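Local coordinates for protein-L-isoaspartate O-methyltransferase beta-aspartate methyltransferase (Plasmodium falciparum, PDB 2PBF), which probably transfers a methyl group from S-adenosyl-L-methionine to isoaspartyl residues of damaged proteins and is held here with the product S-adenosyl-L-homocysteine, at residues E116-K119 and D120-N123; V53-S56 and H57-I61; S173-E177 and I178-L182; P134-L137 and K138-N141. All blocks are in the same frame, centred on the assembly; numbering follows the deposited sequence.

Contact 1 (E116-K119 and D120-N123). With SAH (S-adenosyl-L-homocysteine), chain C.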
loop_
_atom_site.group_PDB
_atom_site.type_symbol
_atom_site.label_atom_id
_atom_site.label_comp_id
_atom_site.label_asym_id
_atom_site.label_seq_id
_atom_site.Cartn_x
_atom_site.Cartn_y
_atom_site.Cartn_z
ATOM N N GLU A 116 -5.952 -3.565 -7.965
ATOM C CA GLU A 116 -5.508 -2.625 -8.972
ATOM C C GLU A 116 -6.522 -2.553 -10.132
ATOM O O GLU A 116 -6.858 -3.578 -10.750
ATOM C CB GLU A 116 -4.103 -2.987 -9.455
ATOM C CG GLU A 116 -3.670 -2.236 -10.682
ATOM C CD GLU A 116 -3.660 -0.730 -10.459
ATOM O OE1 GLU A 116 -3.294 -0.272 -9.359
ATOM O OE2 GLU A 116 -4.036 -0.002 -11.378
ATOM N N ARG A 117 -7.003 -1.343 -10.416
ATOM C CA ARG A 117 -8.046 -1.147 -11.429
ATOM C C ARG A 117 -7.563 -1.369 -12.848
ATOM O O ARG A 117 -8.343 -1.786 -13.714
ATOM C CB ARG A 117 -8.733 0.212 -11.280
ATOM C CG ARG A 117 -8.120 1.390 -12.024
ATOM C CD ARG A 117 -8.983 2.678 -11.834
ATOM N NE ARG A 117 -9.961 2.879 -12.904
ATOM C CZ ARG A 117 -9.666 3.236 -14.163
ATOM N NH1 ARG A 117 -10.656 3.391 -15.041
ATOM N NH2 ARG A 117 -8.402 3.450 -14.555
ATOM N N VAL A 118 -6.272 -1.136 -13.073
ATOM C CA VAL A 118 -5.676 -1.209 -14.413
ATOM C C VAL A 118 -4.906 -2.500 -14.612
ATOM O O VAL A 118 -3.981 -2.828 -13.850
ATOM C CB VAL A 118 -4.758 0.028 -14.720
ATOM C CG1 VAL A 118 -4.377 0.065 -16.177
ATOM C CG2 VAL A 118 -5.433 1.327 -14.327
ATOM N N LYS A 119 -5.272 -3.215 -15.674
ATOM C CA LYS A 119 -4.828 -4.572 -15.906
ATOM C C LYS A 119 -3.351 -4.626 -16.237
ATOM O O LYS A 119 -2.652 -5.520 -15.791
ATOM C CB LYS A 119 -5.653 -5.190 -17.045
ATOM C CG LYS A 119 -5.237 -6.582 -17.456
ATOM C CD LYS A 119 -5.550 -7.603 -16.385
ATOM C CE LYS A 119 -5.186 -9.014 -16.840
ATOM N NZ LYS A 119 -5.508 -10.000 -15.762
ATOM N N ASP A 120 -2.888 -3.674 -17.041
ATOM C CA ASP A 120 -1.476 -3.537 -17.336
ATOM C C ASP A 120 -0.642 -3.350 -16.095
ATOM O O ASP A 120 0.498 -3.799 -16.052
ATOM C CB ASP A 120 -1.232 -2.333 -18.243
ATOM C CG ASP A 120 -1.532 -2.630 -19.679
ATOM O OD1 ASP A 120 -1.449 -3.812 -20.089
ATOM O OD2 ASP A 120 -1.850 -1.664 -20.392
ATOM N N LEU A 121 -1.194 -2.641 -15.115
ATOM C CA LEU A 121 -0.499 -2.465 -13.843
ATOM C C LEU A 121 -0.547 -3.725 -12.973
ATOM O O LEU A 121 0.472 -4.078 -12.361
ATOM C CB LEU A 121 -0.957 -1.200 -13.105
ATOM C CG LEU A 121 -0.267 -0.002 -13.779
ATOM C CD1 LEU A 121 -1.186 1.166 -13.895
ATOM C CD2 LEU A 121 1.030 0.353 -13.069
ATOM N N VAL A 122 -1.695 -4.408 -12.936
ATOM C CA VAL A 122 -1.733 -5.791 -12.417
ATOM C C VAL A 122 -0.564 -6.603 -13.019
ATOM O O VAL A 122 0.311 -7.080 -12.296
ATOM C CB VAL A 122 -3.059 -6.526 -12.718
ATOM C CG1 VAL A 122 -3.002 -7.952 -12.171
ATOM C CG2 VAL A 122 -4.249 -5.780 -12.134
ATOM N N ASN A 123 -0.532 -6.741 -14.348
ATOM C CA ASN A 123 0.534 -7.516 -14.957
ATOM C C ASN A 123 1.927 -6.971 -14.701
ATOM O O ASN A 123 2.876 -7.739 -14.612
ATOM C CB ASN A 123 0.294 -7.745 -16.457
ATOM C CG ASN A 123 -1.099 -8.280 -16.752
ATOM O OD1 ASN A 123 -1.532 -9.284 -16.179
ATOM N ND2 ASN A 123 -1.820 -7.592 -17.634
HETATM N N SAH C . 1.090 1.988 -4.172
HETATM C CA SAH C . 1.265 2.246 -5.624
HETATM C CB SAH C . 0.547 3.521 -5.988
HETATM C CG SAH C . 0.318 3.541 -7.494
HETATM S SD SAH C . -0.550 5.025 -8.010
HETATM C C SAH C . 2.733 2.303 -6.061
HETATM O O SAH C . 3.532 2.950 -5.380
HETATM O OXT SAH C . 3.132 1.701 -7.090
HETATM C "C5'" SAH C . -2.205 4.503 -7.496
HETATM C "C4'" SAH C . -2.776 3.278 -8.213
HETATM O "O4'" SAH C . -4.143 3.236 -7.916
HETATM C "C3'" SAH C . -2.674 3.253 -9.732
HETATM O "O3'" SAH C . -1.946 2.101 -10.127
HETATM C "C2'" SAH C . -4.116 3.219 -10.215
HETATM O "O2'" SAH C . -4.280 2.415 -11.362
HETATM C "C1'" SAH C . -4.821 2.635 -9.008
HETATM N N9 SAH C . -6.254 2.975 -8.869
HETATM C C8 SAH C . -6.832 4.177 -9.159
HETATM N N7 SAH C . -8.145 4.098 -8.844
HETATM C C5 SAH C . -8.426 2.859 -8.381
HETATM C C6 SAH C . -9.608 2.245 -7.953
HETATM N N6 SAH C . -10.776 2.873 -7.940
HETATM N N1 SAH C . -9.566 0.952 -7.499
HETATM C C2 SAH C . -8.370 0.259 -7.501
HETATM N N3 SAH C . -7.229 0.880 -7.941
HETATM C C4 SAH C . -7.242 2.158 -8.377
#
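E116, the acidic residue at the end of strand 111-116 that holds the ribose hydroxyls as in Rossmann-like methyltransferases, meets L121 at the start of helix 119-132. The packed side is at the carboxylate. CG of E116 lies anti to the backbone N (chi1 169°), and the chain then bends at chi2, which carries the head back beside the new helix; there OE2 of E116 lies 3.7 Å from L121 CB. OE1 accepts a hydrogen bond from SAH O3' at 2.8 Å, with G90 N as its second partner. OE2 accepts one from V118 N at 3.0 Å, from the anti side and out of the carboxylate plane. O3' and the N-H groups of G90 and V118 hold the carboxylate in its rotation, with O2' of SAH as a further, suspiciously short contact (2.4 Å to OE2). V118, in the N-cap position, sends its carbonyl O to V122 N (2.9 Å) in a nearly straight bond of 169°, while its CB touches L121 CD1 at 3.8 Å. R117 turns away from the helix, and its aliphatic chain lies over the adenine.

The other flank of the helix is looser and faces solvent. D120 OD2 is hydrogen-bonded to H57 NE2 of the hairpin 53-61. K119 runs obliquely past N123, and CE of K119 stops 3.7 Å from N123 OD1.

Contact 2 (V53-S56 and H57-I61). With SAH (S-adenosyl-L-homocysteine), chain C.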
loop_
_atom_site.group_PDB
_atom_site.type_symbol
_atom_site.label_atom_id
_atom_site.label_comp_id
_atom_site.label_asym_id
_atom_site.label_seq_id
_atom_site.Cartn_x
_atom_site.Cartn_y
_atom_site.Cartn_z
ATOM N N VAL A 53 7.813 7.963 -10.063
ATOM C CA VAL A 53 8.398 7.596 -11.343
ATOM C C VAL A 53 7.302 6.952 -12.185
ATOM O O VAL A 53 6.669 5.968 -11.784
ATOM C CB VAL A 53 9.665 6.677 -11.189
ATOM C CG1 VAL A 53 10.288 6.362 -12.536
ATOM C CG2 VAL A 53 10.724 7.307 -10.269
ATOM N N TYR A 54 7.066 7.540 -13.354
ATOM C CA TYR A 54 6.003 7.106 -14.245
ATOM C C TYR A 54 6.097 5.650 -14.695
ATOM O O TYR A 54 7.163 5.186 -15.068
ATOM C CB TYR A 54 5.955 7.997 -15.477
ATOM C CG TYR A 54 4.739 7.727 -16.326
ATOM C CD1 TYR A 54 3.465 8.095 -15.891
ATOM C CD2 TYR A 54 4.867 7.089 -17.556
ATOM C CE1 TYR A 54 2.337 7.825 -16.688
ATOM C CE2 TYR A 54 3.774 6.825 -18.354
ATOM C CZ TYR A 54 2.510 7.187 -17.911
ATOM O OH TYR A 54 1.443 6.933 -18.718
ATOM N N ILE A 55 4.964 4.948 -14.666
ATOM C CA ILE A 55 4.891 3.583 -15.174
ATOM C C ILE A 55 4.189 3.555 -16.532
ATOM O O ILE A 55 4.813 3.276 -17.550
ATOM C CB ILE A 55 4.191 2.605 -14.177
ATOM C CG1 ILE A 55 4.752 2.780 -12.761
ATOM C CG2 ILE A 55 4.359 1.163 -14.648
ATOM C CD1 ILE A 55 3.884 2.177 -11.641
ATOM N N SER A 56 2.904 3.878 -16.530
ATOM C CA SER A 56 2.017 3.689 -17.677
ATOM C C SER A 56 0.629 4.089 -17.207
ATOM O O SER A 56 0.410 4.252 -16.002
ATOM C CB SER A 56 2.017 2.221 -18.111
ATOM O OG SER A 56 1.002 1.517 -17.411
ATOM N N HIS A 57 -0.308 4.265 -18.143
ATOM C CA HIS A 57 -1.724 4.549 -17.818
ATOM C C HIS A 57 -2.001 5.710 -16.859
ATOM O O HIS A 57 -2.966 5.676 -16.089
ATOM C CB HIS A 57 -2.438 3.289 -17.330
ATOM C CG HIS A 57 -2.672 2.289 -18.413
ATOM N ND1 HIS A 57 -3.850 2.234 -19.128
ATOM C CD2 HIS A 57 -1.868 1.329 -18.930
ATOM C CE1 HIS A 57 -3.765 1.271 -20.031
ATOM N NE2 HIS A 57 -2.573 0.705 -19.927
ATOM N N GLY A 58 -1.155 6.730 -16.909
ATOM C CA GLY A 58 -1.360 7.914 -16.086
ATOM C C GLY A 58 -0.937 7.699 -14.647
ATOM O O GLY A 58 -1.327 8.466 -13.764
ATOM N N VAL A 59 -0.150 6.654 -14.399
ATOM C CA VAL A 59 0.240 6.346 -13.026
ATOM C C VAL A 59 1.733 6.206 -12.747
ATOM O O VAL A 59 2.521 5.755 -13.572
ATOM C CB VAL A 59 -0.579 5.150 -12.411
ATOM C CG1 VAL A 59 -2.097 5.305 -12.686
ATOM C CG2 VAL A 59 -0.034 3.801 -12.894
ATOM N N THR A 60 2.095 6.626 -11.545
ATOM C CA THR A 60 3.451 6.553 -11.068
ATOM C C THR A 60 3.544 5.559 -9.907
ATOM O O THR A 60 2.560 5.308 -9.195
ATOM C CB THR A 60 3.944 7.945 -10.601
ATOM O OG1 THR A 60 3.052 8.430 -9.594
ATOM C CG2 THR A 60 3.977 8.957 -11.780
ATOM N N ILE A 61 4.723 4.961 -9.746
ATOM C CA ILE A 61 5.085 4.352 -8.478
ATOM C C ILE A 61 5.341 5.559 -7.569
ATOM O O ILE A 61 5.967 6.528 -7.989
ATOM C CB ILE A 61 6.334 3.454 -8.615
ATOM C CG1 ILE A 61 6.734 2.825 -7.262
ATOM C CG2 ILE A 61 7.500 4.243 -9.193
ATOM C CD1 ILE A 61 7.845 1.761 -7.385
HETATM N N SAH C . 1.090 1.988 -4.172
HETATM C CA SAH C . 1.265 2.246 -5.624
HETATM C CB SAH C . 0.547 3.521 -5.988
HETATM C CG SAH C . 0.318 3.541 -7.494
HETATM S SD SAH C . -0.550 5.025 -8.010
HETATM C C SAH C . 2.733 2.303 -6.061
HETATM O O SAH C . 3.532 2.950 -5.380
HETATM O OXT SAH C . 3.132 1.701 -7.090
HETATM C "C5'" SAH C . -2.205 4.503 -7.496
HETATM C "C4'" SAH C . -2.776 3.278 -8.213
HETATM O "O4'" SAH C . -4.143 3.236 -7.916
HETATM C "C3'" SAH C . -2.674 3.253 -9.732
HETATM O "O3'" SAH C . -1.946 2.101 -10.127
HETATM C "C2'" SAH C . -4.116 3.219 -10.215
HETATM O "O2'" SAH C . -4.280 2.415 -11.362
HETATM C "C1'" SAH C . -4.821 2.635 -9.008
HETATM N N9 SAH C . -6.254 2.975 -8.869
HETATM C C8 SAH C . -6.832 4.177 -9.159
HETATM N N7 SAH C . -8.145 4.098 -8.844
HETATM C C5 SAH C . -8.426 2.859 -8.381
HETATM C C6 SAH C . -9.608 2.245 -7.953
HETATM N N6 SAH C . -10.776 2.873 -7.940
HETATM N N1 SAH C . -9.566 0.952 -7.499
HETATM C C2 SAH C . -8.370 0.259 -7.501
HETATM N N3 SAH C . -7.229 0.880 -7.941
HETATM C C4 SAH C . -7.242 2.158 -8.377
#
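The end of I55 reaches strand 59-61, CD1 lying 4.1 Å from I61 CB and slightly farther from V59 CG2. Two residues earlier on the strand of I55, V53 CB meets I61 CG2 at 3.8 Å, V53 and I61 lying on one face of the hairpin. Beyond these carbons, V59, T60 and I61 form part of the S-adenosyl-L-homocysteine pocket: V59 CG1 approaches SAH C3' at 3.6 Å, the carbonyl O of T60 lies by CG of the homocysteine chain, and I61 CA lies near the carboxylate.

The backbone sets this register. V53 and I61 exchange two hydrogen bonds as an antiparallel hydrogen-bonded pair, and I55 N gives V59 O a bond of 2.8 Å. Strands 53-56 and 59-61 form a short beta hairpin closed by a type I' turn from S56 to V59; H57 and G58 both take positive phi, and V59 N returns to S56 O at 2.9 Å. I55 and S56 both face V59, a classic beta bulge.

Y54, paired with T60 without hydrogen bonds, sends its ring toward the turn. A chi1 of -171° swings the ring out on the far side of CB from its own nitrogen, which stretches it past V59 and lets OH accept a nearly straight bond from G58 N (3.2 Å, 170°). T60 CG2 sits at the edge of that ring. Farther out, helix 119-132 backs the hairpin: L121 and F124 cover I55, L121 also touches S56 and V59, and V118, just before that helix, touches the side chain of H57.

Contact 3 (S173-E177 and I178-L182)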
loop_
_atom_site.group_PDB
_atom_site.type_symbol
_atom_site.label_atom_id
_atom_site.label_comp_id
_atom_site.label_asym_id
_atom_site.label_seq_id
_atom_site.Cartn_x
_atom_site.Cartn_y
_atom_site.Cartn_z
ATOM N N SER A 173 -12.238 11.466 -3.915
ATOM C CA SER A 173 -13.113 12.650 -3.817
ATOM C C SER A 173 -13.784 12.733 -2.445
ATOM O O SER A 173 -14.036 13.826 -1.928
ATOM C CB SER A 173 -14.149 12.658 -4.950
ATOM O OG SER A 173 -14.984 11.513 -4.925
ATOM N N GLU A 174 -14.076 11.565 -1.869
ATOM C CA GLU A 174 -14.584 11.441 -0.492
ATOM C C GLU A 174 -14.324 10.025 0.035
ATOM O O GLU A 174 -14.059 9.116 -0.754
ATOM C CB GLU A 174 -16.078 11.823 -0.389
ATOM C CG GLU A 174 -17.068 10.816 -0.990
ATOM C CD GLU A 174 -17.236 10.957 -2.495
ATOM O OE1 GLU A 174 -17.536 12.079 -2.974
ATOM O OE2 GLU A 174 -17.083 9.937 -3.206
ATOM N N LEU A 175 -14.404 9.861 1.362
ATOM C CA LEU A 175 -14.104 8.608 2.072
ATOM C C LEU A 175 -15.024 7.477 1.650
ATOM O O LEU A 175 -16.194 7.475 2.032
ATOM C CB LEU A 175 -14.262 8.815 3.584
ATOM C CG LEU A 175 -13.539 7.931 4.616
ATOM C CD1 LEU A 175 -14.481 7.593 5.733
ATOM C CD2 LEU A 175 -12.925 6.643 4.036
ATOM N N PRO A 176 -14.506 6.497 0.884
ATOM C CA PRO A 176 -15.445 5.502 0.388
ATOM C C PRO A 176 -15.933 4.621 1.535
ATOM O O PRO A 176 -15.137 4.131 2.325
ATOM C CB PRO A 176 -14.623 4.710 -0.637
ATOM C CG PRO A 176 -13.368 5.553 -0.878
ATOM C CD PRO A 176 -13.132 6.209 0.437
ATOM N N GLU A 177 -17.245 4.459 1.631
ATOM C CA GLU A 177 -17.867 3.763 2.764
ATOM C C GLU A 177 -17.526 2.263 2.819
ATOM O O GLU A 177 -17.399 1.696 3.907
ATOM C CB GLU A 177 -19.383 4.028 2.764
ATOM C CG GLU A 177 -20.119 3.714 4.066
ATOM C CD GLU A 177 -19.450 4.284 5.321
ATOM O OE1 GLU A 177 -18.728 5.310 5.227
ATOM O OE2 GLU A 177 -19.650 3.687 6.409
ATOM N N ILE A 178 -17.351 1.640 1.654
ATOM C CA ILE A 178 -16.786 0.284 1.577
ATOM C C ILE A 178 -15.492 0.121 2.382
ATOM O O ILE A 178 -15.337 -0.856 3.130
ATOM C CB ILE A 178 -16.542 -0.204 0.120
ATOM C CG1 ILE A 178 -15.928 -1.598 0.162
ATOM C CG2 ILE A 178 -15.652 0.764 -0.682
ATOM C CD1 ILE A 178 -16.062 -2.374 -1.103
ATOM N N LEU A 179 -14.563 1.064 2.229
ATOM C CA LEU A 179 -13.308 0.974 2.958
ATOM C C LEU A 179 -13.589 1.043 4.451
ATOM O O LEU A 179 -12.974 0.321 5.228
ATOM C CB LEU A 179 -12.269 1.998 2.464
ATOM C CG LEU A 179 -11.859 1.843 0.981
ATOM C CD1 LEU A 179 -10.970 2.949 0.485
ATOM C CD2 LEU A 179 -11.203 0.515 0.699
ATOM N N VAL A 180 -14.562 1.867 4.847
ATOM C CA VAL A 180 -15.021 1.894 6.247
ATOM C C VAL A 180 -15.619 0.553 6.680
ATOM O O VAL A 180 -15.443 0.120 7.821
ATOM C CB VAL A 180 -16.016 3.076 6.520
ATOM C CG1 VAL A 180 -16.767 2.903 7.849
ATOM C CG2 VAL A 180 -15.280 4.382 6.503
ATOM N N ASP A 181 -16.334 -0.103 5.778
ATOM C CA ASP A 181 -16.941 -1.401 6.113
ATOM C C ASP A 181 -15.958 -2.557 6.095
ATOM O O ASP A 181 -16.181 -3.574 6.737
ATOM C CB ASP A 181 -18.123 -1.695 5.181
ATOM C CG ASP A 181 -19.288 -0.743 5.412
ATOM O OD1 ASP A 181 -19.312 -0.067 6.470
ATOM O OD2 ASP A 181 -20.156 -0.665 4.534
ATOM N N LEU A 182 -14.872 -2.397 5.350
ATOM C CA LEU A 182 -13.862 -3.440 5.221
ATOM C C LEU A 182 -12.942 -3.417 6.422
ATOM O O LEU A 182 -12.179 -4.333 6.632
ATOM C CB LEU A 182 -13.088 -3.283 3.910
ATOM C CG LEU A 182 -13.776 -3.717 2.609
ATOM C CD1 LEU A 182 -12.814 -3.578 1.449
ATOM C CD2 LEU A 182 -14.318 -5.144 2.656
#
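The chain passes from an extended run at L175 and P176 into helix 177-182, whose first turn is drawn in by weak bonds from L179 N and V180 N to the carbonyl O of P176, and by a firmer one from D181 N to E177 O (2.8 Å). P176 holds the N-cap position. Its ring leans on the helix, CG meeting L179 CD1 at 3.8 Å and CB lying near I178 CG2. L175 crosses V180 at about a right angle, and its CD1 presses on V180 CG2 at 3.4 Å, tighter than ordinary van der Waals contact.

On the exposed side, E177 starts extended (chi1 -164°) and then bends at chi2. Its carboxylate thereby folds over V180, with OE2 3.3 Å from V180 CG1. That oxygen also comes within 3.8 Å of D181 OD1, a like-charge approach probably eased by the salt bridge of D181 OD2 with K157.

Inward, P176 and L179 rest on strand 187-195, and L179 and L182 on strand 163-168. This short helix makes the beta-alpha-beta crossover between those two parallel strands of the Rossmann-like sheet.

Contact 4 (P134-L137 and K138-N141)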
loop_
_atom_site.group_PDB
_atom_site.type_symbol
_atom_site.label_atom_id
_atom_site.label_comp_id
_atom_site.label_asym_id
_atom_site.label_seq_id
_atom_site.Cartn_x
_atom_site.Cartn_y
_atom_site.Cartn_z
ATOM N N PRO A 134 9.542 -14.616 -6.274
ATOM C CA PRO A 134 8.573 -15.442 -6.996
ATOM C C PRO A 134 7.769 -16.342 -6.050
ATOM O O PRO A 134 6.709 -16.814 -6.411
ATOM C CB PRO A 134 9.449 -16.292 -7.947
ATOM C CG PRO A 134 10.804 -16.221 -7.413
ATOM C CD PRO A 134 10.929 -14.923 -6.675
ATOM N N GLU A 135 8.293 -16.555 -4.845
ATOM C CA GLU A 135 7.637 -17.384 -3.840
ATOM C C GLU A 135 6.263 -16.831 -3.427
ATOM O O GLU A 135 5.369 -17.593 -3.074
ATOM C CB GLU A 135 8.558 -17.573 -2.628
ATOM C CG GLU A 135 8.969 -16.286 -1.895
ATOM C CD GLU A 135 10.287 -15.671 -2.377
ATOM O OE1 GLU A 135 10.650 -15.855 -3.551
ATOM O OE2 GLU A 135 10.958 -15.000 -1.560
ATOM N N LEU A 136 6.109 -15.503 -3.506
ATOM C CA LEU A 136 4.851 -14.818 -3.227
ATOM C C LEU A 136 3.683 -15.181 -4.152
ATOM O O LEU A 136 2.545 -15.045 -3.766
ATOM C CB LEU A 136 5.069 -13.292 -3.214
ATOM C CG LEU A 136 5.873 -12.693 -2.041
ATOM C CD1 LEU A 136 5.896 -11.162 -2.088
ATOM C CD2 LEU A 136 5.316 -13.162 -0.712
ATOM N N LEU A 137 3.938 -15.640 -5.372
ATOM C CA LEU A 137 2.791 -15.951 -6.231
ATOM C C LEU A 137 2.529 -17.447 -6.304
ATOM O O LEU A 137 1.822 -17.928 -7.193
ATOM C CB LEU A 137 2.871 -15.292 -7.618
ATOM C CG LEU A 137 3.647 -13.979 -7.719
ATOM C CD1 LEU A 137 4.996 -14.292 -8.329
ATOM C CD2 LEU A 137 2.932 -12.959 -8.557
ATOM N N LYS A 138 3.084 -18.161 -5.329
ATOM C CA LYS A 138 2.815 -19.582 -5.137
ATOM C C LYS A 138 1.895 -19.819 -3.923
ATOM O O LYS A 138 1.466 -20.937 -3.677
ATOM C CB LYS A 138 4.128 -20.355 -4.964
ATOM C CG LYS A 138 5.067 -20.360 -6.197
ATOM C CD LYS A 138 4.343 -20.803 -7.491
ATOM C CE LYS A 138 5.269 -20.744 -8.711
ATOM N NZ LYS A 138 6.162 -21.950 -8.849
ATOM N N ILE A 139 1.582 -18.768 -3.167
ATOM C CA ILE A 139 0.868 -18.958 -1.920
ATOM C C ILE A 139 -0.586 -18.507 -1.958
ATOM O O ILE A 139 -0.984 -17.738 -2.826
ATOM C CB ILE A 139 1.642 -18.361 -0.743
ATOM C CG1 ILE A 139 1.677 -16.815 -0.853
ATOM C CG2 ILE A 139 3.032 -19.017 -0.686
ATOM C CD1 ILE A 139 2.541 -16.122 0.152
ATOM N N ASP A 140 -1.370 -18.993 -1.004
ATOM C CA ASP A 140 -2.800 -18.716 -0.970
ATOM C C ASP A 140 -3.100 -17.378 -0.322
ATOM O O ASP A 140 -4.172 -16.810 -0.545
ATOM C CB ASP A 140 -3.543 -19.785 -0.158
ATOM C CG ASP A 140 -3.786 -21.077 -0.943
ATOM O OD1 ASP A 140 -3.870 -21.028 -2.194
ATOM O OD2 ASP A 140 -3.908 -22.143 -0.280
ATOM N N ASN A 141 -2.180 -16.909 0.529
ATOM C CA ASN A 141 -2.445 -15.737 1.345
ATOM C C ASN A 141 -1.745 -14.432 0.877
ATOM O O ASN A 141 -1.542 -13.519 1.663
ATOM C CB ASN A 141 -2.175 -16.051 2.837
ATOM C CG ASN A 141 -0.745 -16.447 3.105
ATOM O OD1 ASN A 141 -0.046 -16.912 2.219
ATOM N ND2 ASN A 141 -0.297 -16.239 4.314
#
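A local turn at the protein surface, between helix 119-132 and strand 142-146, brings K138 and I139 back against P134, E135 and L136. The chain leaves the helix in a 3-10 segment, 134-136, in which L137 N reaches P134 O at 3.2 Å. The next bond, K138 N to E135 O, is long at 3.3 Å.

I139 does most of the side-chain work. A chi1 of 68° folds CG1 of I139 back over its own main chain, which brings that branch to 3.5 Å from the carbonyl O of L136, while CG2 faces E135 O at 3.6 Å. Past the carbonyl, I139 CD1 comes alongside L136 CD2 at 4.1 Å, the two side chains pointing the same way. L136 and L137 of E135-K138 have the backbone angles of a type I turn, and the whole loop belongs to the beta-alpha-beta unit that links parallel strands 111-116 and 142-146 through helix 119-132.

K138 borders solvent. Its CB passes E135 O at 3.6 Å, and the chain, bent at chi2 and again at chi4, leads the amino group away from the turn.

On the inner side L136 enters a hydrophobic layer made by V96 and A99 of helix 93-101, I129 of helix 119-132, and the loop residues V104 and L105. V104 also touches I139. L137 instead turns back on L126, I129 and K130, while N141 ND2 is hydrogen-bonded to the carbonyl oxygens of S110 and V104.

How the contacts relate
From the N terminus the order is contact 2, contact 1, contact 4, contact 3; all four follow in series, with none nested or crossed. Contact 2 closes the hairpin before the main sheet begins. Contact 1 opens helix 119-132 after strand 111-116, and contact 4 turns the chain from the end of that helix into strand 142-146. Contact 3 starts the later helix 177-182 on the way to strand 187-195. Contacts 1 and 2 alone touch one another, notably where L121 packs on the hairpin, and both line the cofactor site. Contacts 3 and 4 lie apart, their centres about 28 Å from each other.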